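Local structure of molybdenum-binding-protein (Azotobacter vinelandii, 1H9M) at residues A[12-17]-A[28-33]. The protein binds molybdate in the cytoplasm, probably storing and buffering the oxyanion as part of molybdenum homeostasis. Sequence-based numbering, arbitrary orientation. Where two conformers were deposited one is given.
Sequences FKGTVS and VDILLG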
loop_
_atom_site.group_PDB
_atom_site.type_symbol
_atom_site.label_atom_id
_atom_site.label_comp_id
_atom_site.label_asym_id
_atom_site.label_seq_id
_atom_site.Cartn_x
_atom_site.Cartn_y
_atom_site.Cartn_z
ATOM N N PHE A 12 -2.016 -6.835 15.470
ATOM C CA PHE A 12 -1.040 -7.309 16.439
ATOM C C PHE A 12 -1.005 -6.395 17.663
ATOM O O PHE A 12 -0.829 -5.189 17.540
ATOM C CB PHE A 12 0.347 -7.375 15.859
ATOM C CG PHE A 12 0.509 -8.075 14.538
ATOM C CD1 PHE A 12 0.659 -7.357 13.376
ATOM C CD2 PHE A 12 0.574 -9.463 14.478
ATOM C CE1 PHE A 12 0.844 -7.995 12.166
ATOM C CE2 PHE A 12 0.748 -10.109 13.260
ATOM C CZ PHE A 12 0.894 -9.374 12.109
ATOM N N LYS A 13 -0.950 -6.996 18.861
ATOM C CA LYS A 13 -0.776 -6.178 20.061
ATOM C C LYS A 13 0.683 -6.032 20.445
ATOM O O LYS A 13 1.509 -6.927 20.298
ATOM C CB LYS A 13 -1.544 -6.824 21.234
ATOM C CG LYS A 13 -3.055 -6.749 21.089
ATOM C CD LYS A 13 -3.768 -7.437 22.239
ATOM C CE LYS A 13 -5.227 -7.750 21.927
ATOM N NZ LYS A 13 -5.842 -8.566 23.022
ATOM N N GLY A 14 1.020 -4.824 20.907
ATOM C CA GLY A 14 2.401 -4.594 21.310
ATOM C C GLY A 14 2.601 -3.335 22.106
ATOM O O GLY A 14 1.656 -2.665 22.501
ATOM N N THR A 15 3.876 -3.017 22.345
ATOM C CA THR A 15 4.233 -1.808 23.072
ATOM C C THR A 15 5.316 -1.008 22.323
ATOM O O THR A 15 6.256 -1.613 21.777
ATOM C CB THR A 15 4.825 -1.957 24.506
ATOM O OG1 THR A 15 5.925 -2.868 24.365
ATOM C CG2 THR A 15 3.794 -2.638 25.408
ATOM N N VAL A 16 5.127 0.289 22.341
ATOM C CA VAL A 16 6.094 1.181 21.716
ATOM C C VAL A 16 7.436 1.018 22.430
ATOM O O VAL A 16 7.482 1.125 23.673
ATOM C CB VAL A 16 5.656 2.652 21.696
ATOM C CG1 VAL A 16 6.766 3.497 21.097
ATOM C CG2 VAL A 16 4.372 2.839 20.888
ATOM N N SER A 17 8.502 0.756 21.693
ATOM C CA SER A 17 9.809 0.700 22.356
ATOM C C SER A 17 10.615 1.949 22.074
ATOM O O SER A 17 11.557 2.317 22.819
ATOM C CB SER A 17 10.510 -0.572 21.882
ATOM O OG SER A 17 10.608 -0.513 20.471
ATOM N N VAL A 28 7.898 4.719 14.430
ATOM C CA VAL A 28 7.545 4.084 15.721
ATOM C C VAL A 28 7.997 2.634 15.714
ATOM O O VAL A 28 7.778 1.832 14.795
ATOM C CB VAL A 28 6.016 4.145 15.914
ATOM C CG1 VAL A 28 5.669 3.629 17.318
ATOM C CG2 VAL A 28 5.411 5.511 15.660
ATOM N N ASP A 29 8.856 2.324 16.711
ATOM C CA ASP A 29 9.338 0.953 16.835
ATOM C C ASP A 29 8.526 0.284 17.945
ATOM O O ASP A 29 8.112 0.894 18.924
ATOM C CB ASP A 29 10.840 0.921 17.165
ATOM C CG ASP A 29 11.533 1.873 16.183
ATOM O OD1 ASP A 29 11.222 1.742 14.969
ATOM O OD2 ASP A 29 12.291 2.773 16.598
ATOM N N ILE A 30 8.101 -0.909 17.630
ATOM C CA ILE A 30 7.166 -1.632 18.475
ATOM C C ILE A 30 7.687 -2.998 18.799
ATOM O O ILE A 30 8.191 -3.758 17.994
ATOM C CB ILE A 30 5.790 -1.800 17.806
ATOM C CG1 ILE A 30 5.146 -0.347 17.667
ATOM C CG2 ILE A 30 4.782 -2.620 18.554
ATOM C CD1 ILE A 30 4.366 -0.508 16.370
ATOM N N LEU A 31 7.500 -3.377 20.112
ATOM C CA LEU A 31 7.896 -4.754 20.459
ATOM C C LEU A 31 6.607 -5.536 20.542
ATOM O O LEU A 31 5.651 -5.159 21.242
ATOM C CB LEU A 31 8.629 -4.744 21.811
ATOM C CG LEU A 31 8.980 -6.150 22.329
ATOM C CD1 LEU A 31 10.119 -6.732 21.521
ATOM C CD2 LEU A 31 9.383 -6.002 23.816
ATOM N N LEU A 32 6.544 -6.623 19.784
ATOM C CA LEU A 32 5.340 -7.424 19.757
ATOM C C LEU A 32 5.318 -8.352 20.968
ATOM O O LEU A 32 6.339 -8.689 21.537
ATOM C CB LEU A 32 5.100 -8.244 18.491
ATOM C CG LEU A 32 5.018 -7.289 17.264
ATOM C CD1 LEU A 32 4.735 -8.170 16.053
ATOM C CD2 LEU A 32 3.922 -6.257 17.462
ATOM N N GLY A 33 4.090 -8.749 21.217
ATOM C CA GLY A 33 3.670 -9.562 22.335
ATOM C C GLY A 33 4.562 -10.769 22.547
ATOM O O GLY A 33 4.713 -11.268 23.664
#
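T15 and L31 form the hydrogen-bonded pair between the G14-L32 and V16-I30 pairs of an antiparallel hairpin, and two bonds close their backbones into a ring: T15 N to L31 O, 3.0 Å, and L31 N to T15 O, 2.7 Å, the latter nearly straight at the hydrogen (171°). Their side chains lie alongside each other and point the same way, with L31 CB 3.9 Å from T15 O. The other sheet face, carrying V16, I30 and L32, is apolar. There V16 crosses V28, two residues before its bridge partner I30, at about a right angle; both V16 methyls straddle V28 CG1, each 3.9 Å from it. I30 instead sets CG2, the branch anti to its backbone N, beside the T15 backbone, 3.7 Å from T15 O. G14, paired with L32, has no side chain, which lets L31 O approach its CA to 3.3 Å. L32 extends CD2 past G14 toward the other strand, to meet F12 CB at 4.1 Å, while the F12 ring turns away from segment 28-33. At the ends the bonding is less regular: S17 N reaches D29 O from above the carbonyl plane, 38° out of it, and G33 N to K13 O is long and less straight. The axes diverge from antiparallel, at 138°, consistent with the strong twist of an OB-like TOBE domain. Strand 10-21 is central in its sheet: G14 makes backbone hydrogen bonds with V58 of strand 57-62, and V16 with K56 just before that strand, while V28 bonds to A40 of strand 37-43, and L141 of strand 140-143 packs on V28 and I30.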